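Local coordinates for conserved hypothetical protein (Bacteroides thetaiotaomicron, PDB 2FB0), which is of unknown function but belongs to the antibiotic biosynthesis monooxygenase family of dimeric alpha+beta barrel proteins and is a possible oxidoreductase, at residues Gln76-Ile81 with Ala85-Glu90; Leu33-Cys38 with Glu69-Phe74; Lys20-Ala25 with Tyr41-Ser46. One frame throughout, in Å; residues are numbered along the deposited sequence.

Interaction 1 of 3, residues Gln76-Ile81 with Ala85-Glu90; sequences QYVGII and AEMKLE
Ile81 and Val78, one turn apart on helix 72-84, receive the selenium of Met87, which is modelled as selenomethionine. SE lies against the beta branch of Ile81, 3.7 Å from its CG2, and that methyl also meets Met87 CG at 3.9 Å. Farther out, Val78 CG1 touches both SE and the terminal methyl CE of Met87, the latter at 4.0 Å. The Met87 chain crosses each of the two branched residues at about a right angle, so its last atoms run across the helix surface. CG2 of Ile81 stands anti to the backbone N, beside the carbonyl carbon, which brings this methyl to face the strand. It also reaches the CB of Ala85, at a looser 4.4 Å.

The polar link is a single backbone bond. Ala85 N, in the first residue to leave helical geometry, donates to Ile81 O over 2.8 Å; with an angle of 116° at the hydrogen it is weak. From here the chain turns back as strand 86-93, whose Met87 also touches Val9 on strand 5-12, while Val78 packs on Leu28 of helix 18-32. Helix 72-84, laid over the strand 86-93 that follows it, forms with it the last alpha-beta unit of a ferredoxin-like fold with beta-alpha-beta-beta-alpha-beta order.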
loop_
_atom_site.group_PDB
_atom_site.type_symbol
_atom_site.label_atom_id
_atom_site.label_comp_id
_atom_site.label_asym_id
_atom_site.label_seq_id
_atom_site.Cartn_x
_atom_site.Cartn_y
_atom_site.Cartn_z
ATOM N N GLN A 76 -1.483 -21.940 2.512
ATOM C CA GLN A 76 -2.124 -21.953 3.825
ATOM C C GLN A 76 -2.765 -20.594 4.149
ATOM O O GLN A 76 -3.975 -20.510 4.374
ATOM C CB GLN A 76 -1.103 -22.378 4.894
ATOM C CG GLN A 76 -1.509 -22.195 6.367
ATOM C CD GLN A 76 -0.377 -22.566 7.350
ATOM O OE1 GLN A 76 0.747 -22.891 6.940
ATOM N NE2 GLN A 76 -0.673 -22.509 8.652
ATOM N N TYR A 77 -1.964 -19.530 4.132
ATOM C CA TYR A 77 -2.452 -18.228 4.582
ATOM C C TYR A 77 -3.324 -17.514 3.563
ATOM O O TYR A 77 -4.286 -16.868 3.937
ATOM C CB TYR A 77 -1.303 -17.350 5.129
ATOM C CG TYR A 77 -0.731 -17.922 6.413
ATOM C CD1 TYR A 77 0.558 -18.456 6.448
ATOM C CD2 TYR A 77 -1.500 -17.971 7.582
ATOM C CE1 TYR A 77 1.076 -19.004 7.620
ATOM C CE2 TYR A 77 -0.993 -18.518 8.756
ATOM C CZ TYR A 77 0.296 -19.027 8.765
ATOM O OH TYR A 77 0.810 -19.571 9.920
ATOM N N VAL A 78 -3.025 -17.659 2.276
ATOM C CA VAL A 78 -3.898 -17.072 1.264
ATOM C C VAL A 78 -5.258 -17.778 1.270
ATOM O O VAL A 78 -6.298 -17.121 1.189
ATOM C CB VAL A 78 -3.260 -17.062 -0.149
ATOM C CG1 VAL A 78 -4.263 -16.586 -1.185
ATOM C CG2 VAL A 78 -2.050 -16.132 -0.156
ATOM N N GLY A 79 -5.235 -19.105 1.398
ATOM C CA GLY A 79 -6.460 -19.881 1.583
ATOM C C GLY A 79 -7.296 -19.305 2.721
ATOM O O GLY A 79 -8.475 -19.045 2.546
ATOM N N ILE A 80 -6.663 -19.076 3.867
ATOM C CA ILE A 80 -7.333 -18.486 5.037
ATOM C C ILE A 80 -7.938 -17.111 4.741
ATOM O O ILE A 80 -9.119 -16.861 5.028
ATOM C CB ILE A 80 -6.405 -18.428 6.270
ATOM C CG1 ILE A 80 -6.153 -19.842 6.815
ATOM C CG2 ILE A 80 -7.018 -17.545 7.381
ATOM C CD1 ILE A 80 -4.918 -19.961 7.700
ATOM N N ILE A 81 -7.137 -16.221 4.151
ATOM C CA ILE A 81 -7.619 -14.865 3.859
ATOM C C ILE A 81 -8.788 -14.910 2.875
ATOM O O ILE A 81 -9.780 -14.197 3.054
ATOM C CB ILE A 81 -6.476 -13.926 3.363
ATOM C CG1 ILE A 81 -5.383 -13.810 4.437
ATOM C CG2 ILE A 81 -7.017 -12.551 3.008
ATOM C CD1 ILE A 81 -4.051 -13.200 3.924
ATOM N N ALA A 85 -12.319 -13.190 3.480
ATOM C CA ALA A 85 -12.322 -11.868 2.861
ATOM C C ALA A 85 -12.230 -11.948 1.338
ATOM O O ALA A 85 -12.065 -13.033 0.777
ATOM C CB ALA A 85 -11.142 -11.026 3.448
ATOM N N GLU A 86 -12.334 -10.800 0.669
ATOM C CA GLU A 86 -12.149 -10.748 -0.785
ATOM C C GLU A 86 -10.854 -10.031 -1.149
ATOM O O GLU A 86 -10.569 -8.939 -0.643
ATOM C CB GLU A 86 -13.341 -10.086 -1.487
ATOM C CG GLU A 86 -14.706 -10.779 -1.230
ATOM C CD GLU A 86 -14.756 -12.276 -1.617
ATOM O OE1 GLU A 86 -14.145 -12.682 -2.640
ATOM O OE2 GLU A 86 -15.437 -13.052 -0.896
HETATM N N MSE A 87 -10.082 -10.654 -2.031
HETATM C CA MSE A 87 -8.753 -10.174 -2.380
HETATM C C MSE A 87 -8.706 -9.746 -3.833
HETATM O O MSE A 87 -9.292 -10.415 -4.695
HETATM C CB MSE A 87 -7.725 -11.281 -2.169
HETATM C CG MSE A 87 -7.618 -11.779 -0.750
HETATM SE SE MSE A 87 -6.251 -13.150 -0.557
HETATM C CE MSE A 87 -5.131 -12.753 -2.064
ATOM N N LYS A 88 -7.999 -8.649 -4.098
ATOM C CA LYS A 88 -7.695 -8.229 -5.468
ATOM C C LYS A 88 -6.210 -7.906 -5.596
ATOM O O LYS A 88 -5.714 -6.948 -4.995
ATOM C CB LYS A 88 -8.517 -7.009 -5.890
ATOM C CG LYS A 88 -8.211 -6.555 -7.338
ATOM C CD LYS A 88 -8.829 -5.175 -7.641
ATOM C CE LYS A 88 -8.546 -4.731 -9.082
ATOM N NZ LYS A 88 -9.475 -3.630 -9.482
ATOM N N LEU A 89 -5.520 -8.692 -6.409
ATOM C CA LEU A 89 -4.092 -8.523 -6.608
ATOM C C LEU A 89 -3.796 -7.660 -7.845
ATOM O O LEU A 89 -4.354 -7.878 -8.927
ATOM C CB LEU A 89 -3.422 -9.898 -6.697
ATOM C CG LEU A 89 -1.917 -9.978 -6.990
ATOM C CD1 LEU A 89 -1.390 -11.292 -6.457
ATOM C CD2 LEU A 89 -1.665 -9.861 -8.482
ATOM N N GLU A 90 -2.936 -6.662 -7.666
ATOM C CA GLU A 90 -2.442 -5.852 -8.776
ATOM C C GLU A 90 -0.914 -5.955 -8.802
ATOM O O GLU A 90 -0.258 -5.864 -7.758
ATOM C CB GLU A 90 -2.896 -4.392 -8.660
ATOM C CG GLU A 90 -4.420 -4.224 -8.541
ATOM C CD GLU A 90 -4.888 -2.789 -8.699
ATOM O OE1 GLU A 90 -4.310 -1.863 -8.087
ATOM O OE2 GLU A 90 -5.861 -2.584 -9.447
#

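Interaction 2 of 3, residues Leu33-Cys38 with Glu69-Phe74; sequences LKEEGC and EKTAHF
Glu35 OE2 is gripped by two imidazoles: NE2 of His73 across this contact and ND1 of His68, just before the second segment. The His73 bond measures 2.7 Å from NE2 to OE2, with 156° at the hydrogen. The acceptor lies in the plane of the His73 ring, at its edge. From the carboxylate's side the meeting is less regular, since NE2 comes from above that group, 43° out of its plane, and the two flat groups are turned 61° against each other. The side chains approach from opposite directions, Glu35 extended beyond CG. Two bonds on one oxygen should limit the freedom of the carboxylate and help to orient both histidines.

A hydroxyl also lies over one face of the His73 ring. The CG of His73 sits between the backbone N and the carbonyl carbon (chi1 63°), folding the ring back over the start of the helix, where Thr71 OG1 lies 3.3 Å above the ring centre. Thr71 is the N-cap residue, and that hydroxyl accepts from Phe74 N at 3.3 Å; it is also hydrogen-bonded to His68 O. The other carboxylate oxygen, Glu35 OE1, comes no nearer than 4.4 Å to the methyl CG2 of Thr71. ND1 of His73 bonds a glycerol, probably from the crystallisation liquor.

Glu35 begins a type I turn, closed by Cys38 N to Glu35 O, that leads from helix 18-32 into strand 38-46. Its side chain also packs on Trp59 of strand 52-59, and His73 rests on Leu28 and Cys31, so the contact ties the loop after the first helix to the N-terminus of helix 72-84.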
loop_
_atom_site.group_PDB
_atom_site.type_symbol
_atom_site.label_atom_id
_atom_site.label_comp_id
_atom_site.label_asym_id
_atom_site.label_seq_id
_atom_site.Cartn_x
_atom_site.Cartn_y
_atom_site.Cartn_z
ATOM N N LEU A 33 8.877 -12.927 4.222
ATOM C CA LEU A 33 10.142 -12.209 4.469
ATOM C C LEU A 33 11.374 -13.106 4.662
ATOM O O LEU A 33 12.509 -12.646 4.492
ATOM C CB LEU A 33 10.009 -11.267 5.659
ATOM C CG LEU A 33 9.205 -9.988 5.443
ATOM C CD1 LEU A 33 9.034 -9.282 6.777
ATOM C CD2 LEU A 33 9.861 -9.066 4.397
ATOM N N LYS A 34 11.145 -14.376 5.008
ATOM C CA LYS A 34 12.224 -15.357 5.138
ATOM C C LYS A 34 12.657 -15.885 3.779
ATOM O O LYS A 34 13.691 -16.537 3.671
ATOM C CB LYS A 34 11.797 -16.535 6.025
ATOM C CG LYS A 34 11.631 -16.196 7.487
ATOM C CD LYS A 34 11.105 -17.405 8.253
ATOM C CE LYS A 34 10.896 -17.086 9.731
ATOM N NZ LYS A 34 10.345 -18.274 10.455
ATOM N N GLU A 35 11.856 -15.630 2.747
ATOM C CA GLU A 35 12.199 -16.046 1.392
ATOM C C GLU A 35 13.261 -15.098 0.817
ATOM O O GLU A 35 13.153 -13.876 0.926
ATOM C CB GLU A 35 10.960 -16.071 0.488
ATOM C CG GLU A 35 9.899 -17.101 0.868
ATOM C CD GLU A 35 8.676 -17.019 -0.031
ATOM O OE1 GLU A 35 8.832 -17.107 -1.263
ATOM O OE2 GLU A 35 7.558 -16.861 0.486
ATOM N N GLU A 36 14.283 -15.682 0.205
ATOM C CA GLU A 36 15.456 -14.933 -0.241
ATOM C C GLU A 36 15.085 -13.875 -1.299
ATOM O O GLU A 36 15.565 -12.732 -1.236
ATOM C CB GLU A 36 16.523 -15.922 -0.751
ATOM C CG GLU A 36 17.902 -15.334 -1.037
ATOM C CD GLU A 36 18.575 -14.731 0.190
ATOM O OE1 GLU A 36 18.253 -15.147 1.340
ATOM O OE2 GLU A 36 19.442 -13.840 -0.008
ATOM N N GLY A 37 14.212 -14.248 -2.241
ATOM C CA GLY A 37 13.784 -13.341 -3.307
ATOM C C GLY A 37 12.707 -12.340 -2.900
ATOM O O GLY A 37 12.298 -11.520 -3.706
ATOM N N CYS A 38 12.256 -12.403 -1.648
ATOM C CA CYS A 38 11.299 -11.438 -1.141
ATOM C C CYS A 38 12.063 -10.206 -0.692
ATOM O O CYS A 38 12.794 -10.254 0.294
ATOM C CB CYS A 38 10.498 -11.998 0.032
ATOM S SG CYS A 38 9.245 -10.840 0.675
ATOM N N GLU A 69 4.545 -18.511 -4.780
ATOM C CA GLU A 69 3.157 -18.909 -4.974
ATOM C C GLU A 69 2.955 -20.430 -4.962
ATOM O O GLU A 69 1.823 -20.903 -4.934
ATOM C CB GLU A 69 2.607 -18.270 -6.248
ATOM C CG GLU A 69 2.449 -16.759 -6.112
ATOM C CD GLU A 69 2.261 -16.052 -7.439
ATOM O OE1 GLU A 69 2.564 -16.655 -8.499
ATOM O OE2 GLU A 69 1.833 -14.874 -7.419
ATOM N N LYS A 70 4.057 -21.177 -4.945
ATOM C CA LYS A 70 4.024 -22.639 -4.850
ATOM C C LYS A 70 4.333 -23.136 -3.438
ATOM O O LYS A 70 4.296 -24.343 -3.189
ATOM C CB LYS A 70 5.009 -23.277 -5.835
ATOM C CG LYS A 70 4.596 -23.217 -7.301
ATOM C CD LYS A 70 5.701 -23.843 -8.175
ATOM C CE LYS A 70 5.378 -23.792 -9.674
ATOM N NZ LYS A 70 5.720 -22.475 -10.328
ATOM N N THR A 71 4.638 -22.224 -2.515
ATOM C CA THR A 71 4.968 -22.627 -1.148
ATOM C C THR A 71 3.725 -23.014 -0.339
ATOM O O THR A 71 2.604 -22.568 -0.632
ATOM C CB THR A 71 5.745 -21.537 -0.364
ATOM O OG1 THR A 71 4.920 -20.378 -0.207
ATOM C CG2 THR A 71 7.050 -21.155 -1.071
ATOM N N ALA A 72 3.956 -23.839 0.680
ATOM C CA ALA A 72 2.935 -24.261 1.631
ATOM C C ALA A 72 2.373 -23.086 2.430
ATOM O O ALA A 72 1.150 -22.984 2.595
ATOM C CB ALA A 72 3.502 -25.339 2.575
ATOM N N HIS A 73 3.252 -22.199 2.916
ATOM C CA HIS A 73 2.792 -21.030 3.678
ATOM C C HIS A 73 1.895 -20.089 2.854
ATOM O O HIS A 73 0.919 -19.552 3.383
ATOM C CB HIS A 73 3.938 -20.280 4.402
ATOM C CG HIS A 73 4.976 -19.674 3.495
ATOM N ND1 HIS A 73 6.212 -20.255 3.285
ATOM C CD2 HIS A 73 4.984 -18.516 2.787
ATOM C CE1 HIS A 73 6.924 -19.495 2.467
ATOM N NE2 HIS A 73 6.201 -18.435 2.150
ATOM N N PHE A 74 2.211 -19.922 1.567
ATOM C CA PHE A 74 1.366 -19.164 0.657
ATOM C C PHE A 74 -0.021 -19.802 0.554
ATOM O O PHE A 74 -1.030 -19.141 0.810
ATOM C CB PHE A 74 1.995 -19.055 -0.734
ATOM C CG PHE A 74 1.133 -18.320 -1.736
ATOM C CD1 PHE A 74 0.291 -19.019 -2.602
ATOM C CD2 PHE A 74 1.162 -16.922 -1.813
ATOM C CE1 PHE A 74 -0.510 -18.342 -3.534
ATOM C CE2 PHE A 74 0.369 -16.240 -2.736
ATOM C CZ PHE A 74 -0.473 -16.953 -3.600
#

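Interaction 3 of 3, residues Lys20-Ala25 with Tyr41-Ser46; sequences KAIEAA and YDTFES. With ACT (acetate ion), chain B.
Ile22 and Ala25 of helix 18-32 pack onto Thr43 and Glu45 in a buried van der Waals contact between the helix and strand 38-46, outermost in this chain, of the sheet beneath it. The segments run nearly antiparallel, at 160°, with their axes 8.9 Å apart. Ala25 makes the close approach: its CB lies 3.4 Å from Thr43 OG1 and 3.7 Å from the methyl CG2. Thr43 thus turns both branches of its side chain to one small methyl, CG2 being anti to the backbone N; the hydroxyl itself is hydrogen-bonded to Thr29 OG1, one turn further along the helix.

At the other end, Ile22 CD1 lies against CG and the carboxylate carbon CD of Glu45, 3.7 Å from CG, the two chains crossing at about a right angle. This is the helix-on-sheet layer of a ferredoxin-like fold, and in the dimer the sheet runs on: Phe44 to Ser46 pair antiparallel with a strand of the second subunit. The carboxylate oxygens of Glu45 are held by polar partners, OE1 by Arg18 in a salt bridge and OE2 by a hydrogen bond with Ser47 of the second subunit.

Tyr41, with CG anti to its N (chi1 -160°), carries its ring under the same helix, against Leu28 and Thr29. Its OH donates to O of an acetate ion at 2.8 Å, and that oxygen lies at the edge of the ring, in its plane. His68 NE2 also holds the acetate, which probably comes from the crystallisation liquor.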
loop_
_atom_site.group_PDB
_atom_site.type_symbol
_atom_site.label_atom_id
_atom_site.label_comp_id
_atom_site.label_asym_id
_atom_site.label_seq_id
_atom_site.Cartn_x
_atom_site.Cartn_y
_atom_site.Cartn_z
ATOM N N LYS A 20 -8.991 -11.435 12.181
ATOM C CA LYS A 20 -8.496 -12.752 11.792
ATOM C C LYS A 20 -7.775 -12.688 10.451
ATOM O O LYS A 20 -6.746 -13.313 10.277
ATOM C CB LYS A 20 -9.651 -13.785 11.725
ATOM C CG LYS A 20 -10.262 -14.155 13.087
ATOM C CD LYS A 20 -11.598 -14.888 12.904
ATOM C CE LYS A 20 -12.403 -14.944 14.218
ATOM N NZ LYS A 20 -13.734 -15.592 13.974
ATOM N N ALA A 21 -8.350 -11.953 9.503
ATOM C CA ALA A 21 -7.748 -11.778 8.184
ATOM C C ALA A 21 -6.398 -11.013 8.255
ATOM O O ALA A 21 -5.414 -11.408 7.615
ATOM C CB ALA A 21 -8.740 -11.094 7.237
ATOM N N ILE A 22 -6.361 -9.949 9.058
ATOM C CA ILE A 22 -5.127 -9.182 9.287
ATOM C C ILE A 22 -4.047 -10.046 9.937
ATOM O O ILE A 22 -2.890 -10.013 9.512
ATOM C CB ILE A 22 -5.392 -7.864 10.104
ATOM C CG1 ILE A 22 -6.234 -6.895 9.266
ATOM C CG2 ILE A 22 -4.053 -7.193 10.555
ATOM C CD1 ILE A 22 -6.855 -5.743 10.051
ATOM N N GLU A 23 -4.419 -10.826 10.956
ATOM C CA GLU A 23 -3.458 -11.713 11.611
ATOM C C GLU A 23 -2.900 -12.736 10.629
ATOM O O GLU A 23 -1.702 -13.018 10.644
ATOM C CB GLU A 23 -4.062 -12.399 12.853
ATOM C CG GLU A 23 -3.357 -13.695 13.311
ATOM C CD GLU A 23 -1.942 -13.509 13.887
ATOM O OE1 GLU A 23 -1.462 -12.366 14.037
ATOM O OE2 GLU A 23 -1.300 -14.535 14.199
ATOM N N ALA A 24 -3.762 -13.281 9.771
ATOM C CA ALA A 24 -3.308 -14.254 8.763
ATOM C C ALA A 24 -2.322 -13.598 7.784
ATOM O O ALA A 24 -1.325 -14.207 7.401
ATOM C CB ALA A 24 -4.492 -14.873 8.009
ATOM N N ALA A 25 -2.608 -12.356 7.398
ATOM C CA ALA A 25 -1.705 -11.577 6.543
ATOM C C ALA A 25 -0.380 -11.291 7.257
ATOM O O ALA A 25 0.685 -11.420 6.666
ATOM C CB ALA A 25 -2.368 -10.292 6.091
ATOM N N TYR A 41 7.692 -6.963 2.174
ATOM C CA TYR A 41 6.383 -7.539 2.349
ATOM C C TYR A 41 5.844 -6.995 3.652
ATOM O O TYR A 41 6.499 -7.107 4.679
ATOM C CB TYR A 41 6.502 -9.072 2.406
ATOM C CG TYR A 41 5.229 -9.837 2.103
ATOM C CD1 TYR A 41 5.147 -10.671 0.990
ATOM C CD2 TYR A 41 4.110 -9.731 2.937
ATOM C CE1 TYR A 41 3.972 -11.411 0.716
ATOM C CE2 TYR A 41 2.936 -10.456 2.673
ATOM C CZ TYR A 41 2.876 -11.286 1.567
ATOM O OH TYR A 41 1.705 -11.974 1.308
ATOM N N ASP A 42 4.656 -6.399 3.613
ATOM C CA ASP A 42 4.022 -5.930 4.842
ATOM C C ASP A 42 2.513 -5.838 4.673
ATOM O O ASP A 42 2.010 -5.724 3.560
ATOM C CB ASP A 42 4.603 -4.569 5.293
ATOM C CG ASP A 42 4.375 -4.284 6.782
ATOM O OD1 ASP A 42 3.915 -5.189 7.523
ATOM O OD2 ASP A 42 4.672 -3.148 7.228
ATOM N N THR A 43 1.815 -5.872 5.799
ATOM C CA THR A 43 0.368 -5.712 5.862
ATOM C C THR A 43 0.052 -4.309 6.367
ATOM O O THR A 43 0.644 -3.873 7.346
ATOM C CB THR A 43 -0.213 -6.787 6.812
ATOM O OG1 THR A 43 0.195 -8.077 6.335
ATOM C CG2 THR A 43 -1.738 -6.698 6.889
ATOM N N PHE A 44 -0.860 -3.612 5.684
ATOM C CA PHE A 44 -1.237 -2.240 6.002
ATOM C C PHE A 44 -2.756 -2.127 6.093
ATOM O O PHE A 44 -3.462 -2.530 5.165
ATOM C CB PHE A 44 -0.800 -1.273 4.888
ATOM C CG PHE A 44 0.680 -1.183 4.684
ATOM C CD1 PHE A 44 1.419 -0.156 5.288
ATOM C CD2 PHE A 44 1.340 -2.094 3.864
ATOM C CE1 PHE A 44 2.801 -0.063 5.092
ATOM C CE2 PHE A 44 2.727 -1.998 3.664
ATOM C CZ PHE A 44 3.451 -0.973 4.285
ATOM N N GLU A 45 -3.248 -1.517 7.162
ATOM C CA GLU A 45 -4.681 -1.285 7.344
ATOM C C GLU A 45 -5.048 0.132 6.920
ATOM O O GLU A 45 -4.344 1.090 7.263
ATOM C CB GLU A 45 -5.041 -1.450 8.816
ATOM C CG GLU A 45 -4.699 -2.808 9.376
ATOM C CD GLU A 45 -4.646 -2.823 10.896
ATOM O OE1 GLU A 45 -5.544 -2.232 11.535
ATOM O OE2 GLU A 45 -3.711 -3.443 11.439
ATOM N N SER A 46 -6.165 0.278 6.218
ATOM C CA SER A 46 -6.640 1.602 5.854
ATOM C C SER A 46 -6.965 2.413 7.099
ATOM O O SER A 46 -7.603 1.910 8.038
ATOM C CB SER A 46 -7.858 1.534 4.934
ATOM O OG SER A 46 -8.448 2.808 4.780
HETATM C C ACT B . 1.072 -12.892 -2.127
HETATM O O ACT B . 1.698 -13.335 -1.133
HETATM O OXT ACT B . 1.609 -13.028 -3.260
HETATM C CH3 ACT B . -0.265 -12.251 -1.989
#

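Interactions 1 and 2 share helix 72-84, their centres about 15 Å apart: residues 69-74 anchor its start and 76-81 pack on the strand that follows. Interactions 1 and 3, their centres about 10 Å apart, touch where the two helices meet, Ile81 CG1 lying 3.8 Å from Ala24 CB. Leu33 CD2, 3.8 Å from Tyr41 N, joins interactions 2 and 3. All three come near the bound acetate, probably from the crystallisation liquor: Tyr41 holds it, the Val78 side chain lies about 5 Å away, and Phe74 CE2 is 3.5 Å from its carboxylate carbon C. His68 links Glu35 to this ion, which may mark a pocket between helices and sheet.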